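Long-range contacts in putative cytosine/guanine deaminase (Unidentified, PDB 2PAJ), which catalyses the zinc-dependent hydrolytic deamination of 2-amino-4-hydroxypteridines such as isoxanthopterin, giving the 2,4-dihydroxypteridine and ammonium: residues F106-F110 / P182-R186; D136-V140 / M217-T221; V321-A325 / E385-W389; Y410-I414 / F447-K451. All blocks are in the same frame, centred on the assembly; numbering follows the deposited sequence.

Interaction 1: residues F106-F110 / P182-R186; sequences FRALF and PTALR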
loop_
_atom_site.group_PDB
_atom_site.type_symbol
_atom_site.label_atom_id
_atom_site.label_comp_id
_atom_site.label_asym_id
_atom_site.label_seq_id
_atom_site.Cartn_x
_atom_site.Cartn_y
_atom_site.Cartn_z
ATOM N N PHE A 106 -23.256 7.463 -3.460
ATOM C CA PHE A 106 -22.822 6.147 -2.981
ATOM C C PHE A 106 -22.117 6.195 -1.636
ATOM O O PHE A 106 -22.470 5.457 -0.719
ATOM C CB PHE A 106 -21.883 5.475 -3.992
ATOM C CG PHE A 106 -22.591 4.889 -5.180
ATOM C CD1 PHE A 106 -22.524 5.501 -6.425
ATOM C CD2 PHE A 106 -23.353 3.736 -5.039
ATOM C CE1 PHE A 106 -23.205 4.980 -7.513
ATOM C CE2 PHE A 106 -24.043 3.197 -6.116
ATOM C CZ PHE A 106 -23.972 3.822 -7.364
ATOM N N ARG A 107 -21.120 7.062 -1.519
ATOM C CA ARG A 107 -20.362 7.176 -0.277
ATOM C C ARG A 107 -21.249 7.334 0.948
ATOM O O ARG A 107 -20.986 6.736 1.990
ATOM C CB ARG A 107 -19.386 8.351 -0.357
ATOM C CG ARG A 107 -18.482 8.508 0.851
ATOM C CD ARG A 107 -17.671 9.757 0.696
ATOM N NE ARG A 107 -17.166 10.236 1.972
ATOM C CZ ARG A 107 -16.692 11.463 2.170
ATOM N NH1 ARG A 107 -16.663 12.339 1.163
ATOM N NH2 ARG A 107 -16.244 11.816 3.372
ATOM N N ALA A 108 -22.303 8.127 0.828
ATOM C CA ALA A 108 -23.184 8.339 1.966
ATOM C C ALA A 108 -23.978 7.088 2.353
ATOM O O ALA A 108 -24.622 7.068 3.401
ATOM C CB ALA A 108 -24.133 9.504 1.679
ATOM N N LEU A 109 -23.922 6.045 1.523
ATOM C CA LEU A 109 -24.665 4.806 1.798
ATOM C C LEU A 109 -23.855 3.761 2.561
ATOM O O LEU A 109 -24.334 2.639 2.785
ATOM C CB LEU A 109 -25.170 4.156 0.504
ATOM C CG LEU A 109 -25.732 5.028 -0.613
ATOM C CD1 LEU A 109 -26.346 4.119 -1.667
ATOM C CD2 LEU A 109 -26.760 5.999 -0.067
ATOM N N PHE A 110 -22.630 4.104 2.946
ATOM C CA PHE A 110 -21.810 3.154 3.688
ATOM C C PHE A 110 -22.125 3.148 5.176
ATOM O O PHE A 110 -22.335 4.197 5.778
ATOM C CB PHE A 110 -20.324 3.429 3.437
ATOM C CG PHE A 110 -19.838 2.871 2.129
ATOM C CD1 PHE A 110 -20.128 3.515 0.930
ATOM C CD2 PHE A 110 -19.175 1.651 2.092
ATOM C CE1 PHE A 110 -19.776 2.954 -0.277
ATOM C CE2 PHE A 110 -18.817 1.077 0.899
ATOM C CZ PHE A 110 -19.117 1.729 -0.301
ATOM N N PRO A 182 -25.832 15.626 2.666
ATOM C CA PRO A 182 -26.274 14.821 3.816
ATOM C C PRO A 182 -25.226 14.603 4.909
ATOM O O PRO A 182 -24.043 14.880 4.724
ATOM C CB PRO A 182 -26.702 13.507 3.168
ATOM C CG PRO A 182 -25.760 13.396 1.975
ATOM C CD PRO A 182 -25.745 14.814 1.433
ATOM N N THR A 183 -25.686 14.097 6.051
ATOM C CA THR A 183 -24.838 13.795 7.207
ATOM C C THR A 183 -23.433 13.351 6.796
ATOM O O THR A 183 -22.442 13.978 7.144
ATOM C CB THR A 183 -25.438 12.628 8.067
ATOM O OG1 THR A 183 -26.837 12.849 8.296
ATOM C CG2 THR A 183 -24.724 12.518 9.418
ATOM N N ALA A 184 -23.372 12.257 6.046
ATOM C CA ALA A 184 -22.111 11.661 5.605
ATOM C C ALA A 184 -21.088 12.512 4.846
ATOM O O ALA A 184 -19.885 12.312 5.011
ATOM C CB ALA A 184 -22.413 10.407 4.801
ATOM N N LEU A 185 -21.538 13.450 4.018
ATOM C CA LEU A 185 -20.593 14.261 3.252
ATOM C C LEU A 185 -20.192 15.608 3.843
ATOM O O LEU A 185 -19.512 16.390 3.177
ATOM C CB LEU A 185 -21.119 14.488 1.830
ATOM C CG LEU A 185 -21.293 13.268 0.914
ATOM C CD1 LEU A 185 -20.019 12.426 0.994
ATOM C CD2 LEU A 185 -22.531 12.443 1.311
ATOM N N ARG A 186 -20.603 15.891 5.078
ATOM C CA ARG A 186 -20.263 17.165 5.716
ATOM C C ARG A 186 -18.869 17.169 6.305
ATOM O O ARG A 186 -18.458 16.213 6.972
ATOM C CB ARG A 186 -21.252 17.506 6.829
ATOM C CG ARG A 186 -22.376 18.427 6.399
ATOM C CD ARG A 186 -23.416 18.511 7.481
ATOM N NE ARG A 186 -24.739 18.767 6.927
ATOM C CZ ARG A 186 -25.865 18.446 7.549
ATOM N NH1 ARG A 186 -25.812 17.857 8.742
ATOM N NH2 ARG A 186 -27.036 18.711 6.980
#
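A108 and R107 divide the isobutyl fork of L185 between them, one methyl going to each. L185 CD2 lies 3.4 Å from A108 CB, while L185 CD1 is turned to the arginine, 3.6 Å from R107 CD. L185 chi1 of -64° puts CG beside its own backbone N, and chi2 of -48° then splits the methyls. R107 takes the reverse choice: its CG is trans to the main-chain N (chi1 -176°), and the chain then runs extended as far as NE. The two side chains slide past one another in opposite directions, and L185 CD1 ends over one face of the guanidinium, 3.4 Å from R107 NH1. A184 O approaches over that face too, at 4.0 Å from R107 NH2. Beside the arginine's contacts the packing is wholly apolar, with A108 CB 3.7 Å from A184 CB and 4.2 Å from P182 CG. Both segments carry a short 3-10 turn, and A108 CA and A184 CA are 5.0 Å apart. L109 packs against L478 and E481 of helix 464-483. Two loops that follow strands 67-73 and 163-168 are joined here, at the surface of the catalytic-end loops of an amidohydrolase (beta/alpha)8 barrel.

Interaction 2: residues D136-V140 / M217-T221; sequences DHNYV and MAPTT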
loop_
_atom_site.group_PDB
_atom_site.type_symbol
_atom_site.label_atom_id
_atom_site.label_comp_id
_atom_site.label_asym_id
_atom_site.label_seq_id
_atom_site.Cartn_x
_atom_site.Cartn_y
_atom_site.Cartn_z
ATOM N N ASP A 136 -4.045 2.530 3.528
ATOM C CA ASP A 136 -5.309 3.011 3.003
ATOM C C ASP A 136 -5.514 4.493 3.298
ATOM O O ASP A 136 -5.316 4.943 4.425
ATOM C CB ASP A 136 -6.477 2.204 3.571
ATOM C CG ASP A 136 -7.823 2.702 3.062
ATOM O OD1 ASP A 136 -8.034 2.724 1.828
ATOM O OD2 ASP A 136 -8.673 3.087 3.893
ATOM N N HIS A 137 -5.884 5.240 2.259
ATOM C CA HIS A 137 -6.151 6.669 2.374
ATOM C C HIS A 137 -7.645 6.734 2.646
ATOM O O HIS A 137 -8.453 6.984 1.751
ATOM C CB HIS A 137 -5.809 7.398 1.067
ATOM C CG HIS A 137 -5.807 8.891 1.191
ATOM N ND1 HIS A 137 -5.596 9.728 0.117
ATOM C CD2 HIS A 137 -5.978 9.697 2.265
ATOM C CE1 HIS A 137 -5.638 10.984 0.521
ATOM N NE2 HIS A 137 -5.868 10.992 1.820
ATOM N N ASN A 138 -8.001 6.466 3.898
ATOM C CA ASN A 138 -9.388 6.459 4.331
ATOM C C ASN A 138 -9.904 7.870 4.560
ATOM O O ASN A 138 -9.261 8.681 5.230
ATOM C CB ASN A 138 -9.529 5.615 5.605
ATOM C CG ASN A 138 -10.960 5.543 6.105
ATOM O OD1 ASN A 138 -11.908 5.672 5.326
ATOM N ND2 ASN A 138 -11.124 5.304 7.404
ATOM N N TYR A 139 -11.055 8.180 3.972
ATOM C CA TYR A 139 -11.613 9.503 4.158
ATOM C C TYR A 139 -13.096 9.509 4.444
ATOM O O TYR A 139 -13.777 10.536 4.303
ATOM C CB TYR A 139 -11.254 10.437 2.998
ATOM C CG TYR A 139 -11.701 10.009 1.632
ATOM C CD1 TYR A 139 -13.048 10.030 1.277
ATOM C CD2 TYR A 139 -10.762 9.672 0.666
ATOM C CE1 TYR A 139 -13.450 9.739 -0.003
ATOM C CE2 TYR A 139 -11.140 9.376 -0.619
ATOM C CZ TYR A 139 -12.486 9.411 -0.951
ATOM O OH TYR A 139 -12.870 9.119 -2.231
ATOM N N VAL A 140 -13.601 8.361 4.872
ATOM C CA VAL A 140 -14.992 8.331 5.262
ATOM C C VAL A 140 -14.997 8.674 6.763
ATOM O O VAL A 140 -14.678 7.853 7.633
ATOM C CB VAL A 140 -15.671 6.963 4.967
ATOM C CG1 VAL A 140 -14.966 6.291 3.801
ATOM C CG2 VAL A 140 -15.706 6.083 6.186
ATOM N N MET A 217 -1.027 11.638 9.000
ATOM C CA MET A 217 -1.837 12.834 8.737
ATOM C C MET A 217 -2.086 12.908 7.228
ATOM O O MET A 217 -1.162 13.197 6.477
ATOM C CB MET A 217 -1.037 14.061 9.194
ATOM C CG MET A 217 -1.701 15.429 9.008
ATOM S SD MET A 217 -3.060 15.751 10.148
ATOM C CE MET A 217 -4.400 15.922 9.041
ATOM N N ALA A 218 -3.326 12.689 6.786
ATOM C CA ALA A 218 -3.610 12.674 5.349
ATOM C C ALA A 218 -4.844 13.378 4.769
ATOM O O ALA A 218 -5.713 12.731 4.180
ATOM C CB ALA A 218 -3.603 11.224 4.868
ATOM N N PRO A 219 -4.925 14.709 4.896
ATOM C CA PRO A 219 -6.084 15.418 4.340
ATOM C C PRO A 219 -6.221 15.053 2.848
ATOM O O PRO A 219 -5.312 15.319 2.060
ATOM C CB PRO A 219 -5.713 16.884 4.542
ATOM C CG PRO A 219 -4.850 16.845 5.778
ATOM C CD PRO A 219 -3.984 15.641 5.541
ATOM N N THR A 220 -7.349 14.458 2.466
ATOM C CA THR A 220 -7.577 14.021 1.083
ATOM C C THR A 220 -6.809 14.748 -0.031
ATOM O O THR A 220 -5.808 14.233 -0.529
ATOM C CB THR A 220 -9.065 14.044 0.759
ATOM O OG1 THR A 220 -9.798 13.625 1.919
ATOM C CG2 THR A 220 -9.361 13.076 -0.394
ATOM N N THR A 221 -7.291 15.918 -0.441
ATOM C CA THR A 221 -6.615 16.714 -1.471
ATOM C C THR A 221 -6.207 18.000 -0.781
ATOM O O THR A 221 -6.900 19.009 -0.841
ATOM C CB THR A 221 -7.539 17.039 -2.660
ATOM O OG1 THR A 221 -8.152 15.830 -3.120
ATOM C CG2 THR A 221 -6.736 17.665 -3.808
#
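H137 reaches across to A218 and T220 with the far edge of its imidazole. Two carbonyl oxygens lie at that edge, in the ring plane: H137 NE2 donates to A218 O at 2.9 Å with an N-H...O angle of 150°, and H137 CE1 stands 3.4 Å from T220 O. The position of A218 O is less certain than the rest. With CG trans to the main-chain N (chi1 -169°), the ring extends across the gap, and A218 CB comes in 3.8 Å from H137 NE2. This half is buried and densely filled. The rings of H76, H78 and H248 crowd around H137, H246 meets it edge-to-face, and L167 of strand 163-168 touches it. The two segments are loops following strands 131-136 and 213-217 of the (beta/alpha)8 barrel, the end at which amidohydrolases bind their metal, and the side chain of H137 comes within about 5 Å of the zinc ion. H137 O also accepts a hydrogen bond from ND1 of the zinc ligand H78, consistent with a second-shell role in orienting it. Toward the partly exposed end the contact thins to van der Waals touches. T220 OG1 lies 3.7 Å from Y139 CB, and T220 CG2 is 3.8 Å from Y139 CD2, the two side chains crossing at about a right angle. Y139 turns its ring to F80 and Q81, the latter a probable substrate-binding residue, whereas N138 forms an Asx turn in which N138 OD1 accepts from V140 N at 3.2 Å, nearly straight at 172°.

Interaction 3: residues V321-A325 / E385-W389; sequences VREMA and EVIHW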
loop_
_atom_site.group_PDB
_atom_site.type_symbol
_atom_site.label_atom_id
_atom_site.label_comp_id
_atom_site.label_asym_id
_atom_site.label_seq_id
_atom_site.Cartn_x
_atom_site.Cartn_y
_atom_site.Cartn_z
ATOM N N VAL A 321 7.296 9.563 -14.209
ATOM C CA VAL A 321 7.888 8.782 -13.125
ATOM C C VAL A 321 9.395 8.721 -13.300
ATOM O O VAL A 321 10.134 9.178 -12.440
ATOM C CB VAL A 321 7.390 7.303 -13.053
ATOM C CG1 VAL A 321 7.945 6.643 -11.781
ATOM C CG2 VAL A 321 5.876 7.239 -13.057
ATOM N N ARG A 322 9.870 8.147 -14.402
ATOM C CA ARG A 322 11.316 8.078 -14.576
ATOM C C ARG A 322 11.878 9.406 -15.030
ATOM O O ARG A 322 12.240 9.591 -16.188
ATOM C CB ARG A 322 11.752 6.976 -15.554
ATOM C CG ARG A 322 13.276 6.912 -15.606
ATOM C CD ARG A 322 13.835 5.586 -16.015
ATOM N NE ARG A 322 13.635 4.516 -15.041
ATOM C CZ ARG A 322 12.576 3.710 -15.031
ATOM N NH1 ARG A 322 11.610 3.876 -15.939
ATOM N NH2 ARG A 322 12.513 2.692 -14.166
ATOM N N GLU A 323 11.921 10.318 -14.075
ATOM C CA GLU A 323 12.432 11.671 -14.205
ATOM C C GLU A 323 12.511 12.004 -12.735
ATOM O O GLU A 323 13.519 12.523 -12.250
ATOM C CB GLU A 323 11.441 12.576 -14.918
ATOM C CG GLU A 323 11.483 12.382 -16.407
ATOM C CD GLU A 323 10.202 12.814 -17.075
ATOM O OE1 GLU A 323 9.976 14.051 -17.180
ATOM O OE2 GLU A 323 9.420 11.911 -17.477
ATOM N N MET A 324 11.445 11.649 -12.024
ATOM C CA MET A 324 11.398 11.839 -10.590
ATOM C C MET A 324 12.399 10.843 -10.022
ATOM O O MET A 324 13.222 11.177 -9.174
ATOM C CB MET A 324 10.000 11.525 -10.060
ATOM C CG MET A 324 8.924 12.437 -10.611
ATOM S SD MET A 324 7.406 12.442 -9.645
ATOM C CE MET A 324 6.302 11.591 -10.659
ATOM N N ALA A 325 12.326 9.613 -10.515
ATOM C CA ALA A 325 13.217 8.559 -10.066
ATOM C C ALA A 325 14.654 8.944 -10.377
ATOM O O ALA A 325 15.554 8.715 -9.567
ATOM C CB ALA A 325 12.861 7.249 -10.754
ATOM N N GLU A 385 14.206 -2.771 -10.856
ATOM C CA GLU A 385 13.929 -1.355 -10.720
ATOM C C GLU A 385 12.530 -1.186 -10.148
ATOM O O GLU A 385 12.314 -0.453 -9.195
ATOM C CB GLU A 385 14.010 -0.740 -12.106
ATOM C CG GLU A 385 14.742 0.567 -12.206
ATOM C CD GLU A 385 13.873 1.713 -11.804
ATOM O OE1 GLU A 385 14.187 2.868 -12.178
ATOM O OE2 GLU A 385 12.878 1.445 -11.103
ATOM N N VAL A 386 11.581 -1.886 -10.745
ATOM C CA VAL A 386 10.191 -1.837 -10.327
ATOM C C VAL A 386 9.920 -2.600 -9.031
ATOM O O VAL A 386 9.103 -2.179 -8.215
ATOM C CB VAL A 386 9.301 -2.387 -11.452
ATOM C CG1 VAL A 386 7.843 -2.360 -11.045
ATOM C CG2 VAL A 386 9.534 -1.570 -12.716
ATOM N N ILE A 387 10.603 -3.722 -8.840
ATOM C CA ILE A 387 10.414 -4.508 -7.631
ATOM C C ILE A 387 10.837 -3.663 -6.442
ATOM O O ILE A 387 10.310 -3.806 -5.347
ATOM C CB ILE A 387 11.245 -5.818 -7.663
ATOM C CG1 ILE A 387 10.673 -6.780 -8.708
ATOM C CG2 ILE A 387 11.223 -6.484 -6.300
ATOM C CD1 ILE A 387 11.488 -8.051 -8.878
ATOM N N HIS A 388 11.788 -2.771 -6.667
ATOM C CA HIS A 388 12.265 -1.902 -5.606
ATOM C C HIS A 388 11.156 -0.947 -5.215
ATOM O O HIS A 388 10.848 -0.791 -4.036
ATOM C CB HIS A 388 13.474 -1.093 -6.070
ATOM C CG HIS A 388 14.114 -0.316 -4.973
ATOM N ND1 HIS A 388 14.338 1.040 -5.054
ATOM C CD2 HIS A 388 14.547 -0.701 -3.753
ATOM C CE1 HIS A 388 14.880 1.460 -3.926
ATOM N NE2 HIS A 388 15.016 0.423 -3.121
ATOM N N TRP A 389 10.567 -0.306 -6.219
ATOM C CA TRP A 389 9.485 0.645 -6.003
ATOM C C TRP A 389 8.326 0.021 -5.243
ATOM O O TRP A 389 7.761 0.643 -4.348
ATOM C CB TRP A 389 8.979 1.173 -7.341
ATOM C CG TRP A 389 9.958 2.027 -8.056
ATOM C CD1 TRP A 389 11.055 2.641 -7.521
ATOM C CD2 TRP A 389 9.883 2.468 -9.419
ATOM N NE1 TRP A 389 11.665 3.444 -8.455
ATOM C CE2 TRP A 389 10.967 3.364 -9.631
ATOM C CE3 TRP A 389 9.001 2.206 -10.481
ATOM C CZ2 TRP A 389 11.197 4.000 -10.868
ATOM C CZ3 TRP A 389 9.226 2.836 -11.706
ATOM C CH2 TRP A 389 10.318 3.728 -11.886
#
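Outside the barrel strands, W389 of helix 383-398 packs against V321 and A325 in the turn that leads into helix 324-327, where E323 holds the N-cap position. The indole presents its six-membered ring: W389 CH2 lies 3.8 Å from V321 CG1, and W389 CZ2 3.7 Å from A325 CB. V331 and I333 of strand 331-333 touch the tryptophan, so the helix is seated on the barrel wall. Beside this apolar patch R322 and E385 approach from opposite directions, the carboxylate at the guanidinium's edge. The arginine chain bends at chi3 (-68°), bringing the guanidinium back toward helix 383-398, and E385 bends at chi2 to answer it. One carboxylate oxygen takes both donors: R322 NE reaches E385 OE1 weakly at 3.3 Å, and R322 NH2 makes the salt bridge to the same atom at 2.6 Å, although the place of NH2 is doubtful. The guanidinium and carboxylate planes are 70° apart, so this is not a flat, two-oxygen pairing. Over one face of the indole, offset toward the rim, sits E385 OE2. The chemistry implies an apolar patch bordered by an ion pair, the partly exposed charges probably neutralising each other next to the buried tryptophan.

Interaction 4: residues Y410-I414 / F447-K451; sequences YAADI and FSAGK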
loop_
_atom_site.group_PDB
_atom_site.type_symbol
_atom_site.label_atom_id
_atom_site.label_comp_id
_atom_site.label_asym_id
_atom_site.label_seq_id
_atom_site.Cartn_x
_atom_site.Cartn_y
_atom_site.Cartn_z
ATOM N N TYR A 410 16.216 -7.936 8.474
ATOM C CA TYR A 410 14.943 -7.299 8.192
ATOM C C TYR A 410 13.746 -8.132 8.615
ATOM O O TYR A 410 13.871 -9.316 8.918
ATOM C CB TYR A 410 14.835 -6.980 6.709
ATOM C CG TYR A 410 15.687 -5.827 6.265
ATOM C CD1 TYR A 410 17.082 -5.936 6.223
ATOM C CD2 TYR A 410 15.094 -4.620 5.872
ATOM C CE1 TYR A 410 17.858 -4.879 5.798
ATOM C CE2 TYR A 410 15.857 -3.556 5.444
ATOM C CZ TYR A 410 17.241 -3.687 5.407
ATOM O OH TYR A 410 18.013 -2.633 4.979
ATOM N N ALA A 411 12.581 -7.498 8.652
ATOM C CA ALA A 411 11.358 -8.190 9.030
ATOM C C ALA A 411 11.070 -9.273 7.999
ATOM O O ALA A 411 11.350 -9.105 6.814
ATOM C CB ALA A 411 10.193 -7.200 9.106
ATOM N N ALA A 412 10.497 -10.380 8.457
ATOM C CA ALA A 412 10.182 -11.505 7.579
ATOM C C ALA A 412 8.867 -11.374 6.821
ATOM O O ALA A 412 7.892 -12.059 7.139
ATOM C CB ALA A 412 10.182 -12.800 8.374
ATOM N N ASP A 413 8.849 -10.493 5.823
ATOM C CA ASP A 413 7.671 -10.298 4.978
ATOM C C ASP A 413 8.110 -10.794 3.615
ATOM O O ASP A 413 8.738 -10.063 2.843
ATOM C CB ASP A 413 7.289 -8.826 4.914
ATOM C CG ASP A 413 7.081 -8.233 6.284
ATOM O OD1 ASP A 413 6.327 -8.832 7.087
ATOM O OD2 ASP A 413 7.672 -7.170 6.559
ATOM N N ILE A 414 7.776 -12.049 3.338
ATOM C CA ILE A 414 8.190 -12.693 2.109
ATOM C C ILE A 414 7.063 -13.333 1.324
ATOM O O ILE A 414 6.112 -13.862 1.889
ATOM C CB ILE A 414 9.244 -13.788 2.408
ATOM C CG1 ILE A 414 10.361 -13.195 3.258
ATOM C CG2 ILE A 414 9.825 -14.350 1.108
ATOM C CD1 ILE A 414 11.353 -14.218 3.762
ATOM N N PHE A 447 4.504 -14.436 3.922
ATOM C CA PHE A 447 4.932 -14.249 5.301
ATOM C C PHE A 447 4.849 -12.802 5.724
ATOM O O PHE A 447 5.335 -11.917 5.027
ATOM C CB PHE A 447 6.367 -14.716 5.497
ATOM C CG PHE A 447 6.518 -16.194 5.484
ATOM C CD1 PHE A 447 6.943 -16.856 4.344
ATOM C CD2 PHE A 447 6.198 -16.930 6.611
ATOM C CE1 PHE A 447 7.048 -18.238 4.323
ATOM C CE2 PHE A 447 6.293 -18.306 6.613
ATOM C CZ PHE A 447 6.722 -18.971 5.459
ATOM N N SER A 448 4.215 -12.576 6.872
ATOM C CA SER A 448 4.092 -11.243 7.421
ATOM C C SER A 448 4.594 -11.320 8.852
ATOM O O SER A 448 4.021 -12.013 9.706
ATOM C CB SER A 448 2.640 -10.760 7.398
ATOM O OG SER A 448 2.563 -9.401 7.799
ATOM N N ALA A 449 5.688 -10.612 9.108
ATOM C CA ALA A 449 6.277 -10.610 10.431
ATOM C C ALA A 449 6.589 -12.053 10.847
ATOM O O ALA A 449 6.377 -12.435 12.002
ATOM C CB ALA A 449 5.320 -9.957 11.423
ATOM N N GLY A 450 7.077 -12.846 9.890
ATOM C CA GLY A 450 7.446 -14.224 10.160
ATOM C C GLY A 450 6.312 -15.216 10.315
ATOM O O GLY A 450 6.529 -16.362 10.717
ATOM N N LYS A 451 5.093 -14.792 10.017
ATOM C CA LYS A 451 3.969 -15.701 10.133
ATOM C C LYS A 451 3.390 -15.973 8.762
ATOM O O LYS A 451 3.356 -15.092 7.903
ATOM C CB LYS A 451 2.919 -15.122 11.081
ATOM C CG LYS A 451 3.452 -15.090 12.505
ATOM C CD LYS A 451 2.468 -14.592 13.549
ATOM C CE LYS A 451 3.157 -14.653 14.910
ATOM N NZ LYS A 451 2.294 -14.250 16.052
#
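F447, A412 and I414 lose the most surface to this contact, and each is joined through its main chain or CB. F447 N donates to I414 O at 2.7 Å and 155°, lying in the carbonyl plane, where strands 414-418 and 442-448 run antiparallel; the return bond from I414 N to F447 O is weak, and the position of F447 O is doubtful. The phenyl ring leads away from the other segment, its near corner F447 CD1 still 4.3 Å from I414 CB, while F447 CB lies 3.5 Å from A412 O. A412, centre of an inverse gamma turn, aims this same oxygen at the tip of the hairpin formed by strands 442-448 and 451-455. G450 N donates to A412 O at 3.0 Å, tilted 29° from the carbonyl plane, and A412 CB rests 3.6 Å from G450 CA. G450 belongs to a type I' turn, S448 to K451, which is characteristic of beta-hairpins with two-residue loops. Between these residues D413 swings its carboxylate back over the turn (chi1 -55°, CG beside its own N), and D413 OD1 receives A449 N at 2.8 Å. Its OD2 pairs with R163, while S448 OG bonds to G161 O. The chemistry implies that two successive N-H groups of the turn are captured by different acceptors, one carbonyl and one carboxylate, and that the arginine probably stabilises the charge of D413 in this buried setting.

Interaction 2 is buried and nearest the zinc; interaction 1 lies at the surface beside it, their centres 15 Å apart. They touch where R107 NH2 comes 2.9 Å from Y139 O, and their segments alternate along the chain, so the loops after strands 67-73, 131-136, 163-168 and 213-217 interlock. Interactions 3 and 4 follow later, with nearest atoms about 9 Å apart. Interaction 3 mixes an apolar patch with an ion pair, on a helix against the barrel. Interaction 4, buried too but away from the annotated sites, relies on hydrogen bonds from a strand and a turn to backbone carbonyls and one carboxylate, whereas interaction 1 is mostly apolar, with an arginine laid along a leucine, and interaction 2 centres on an imidazole.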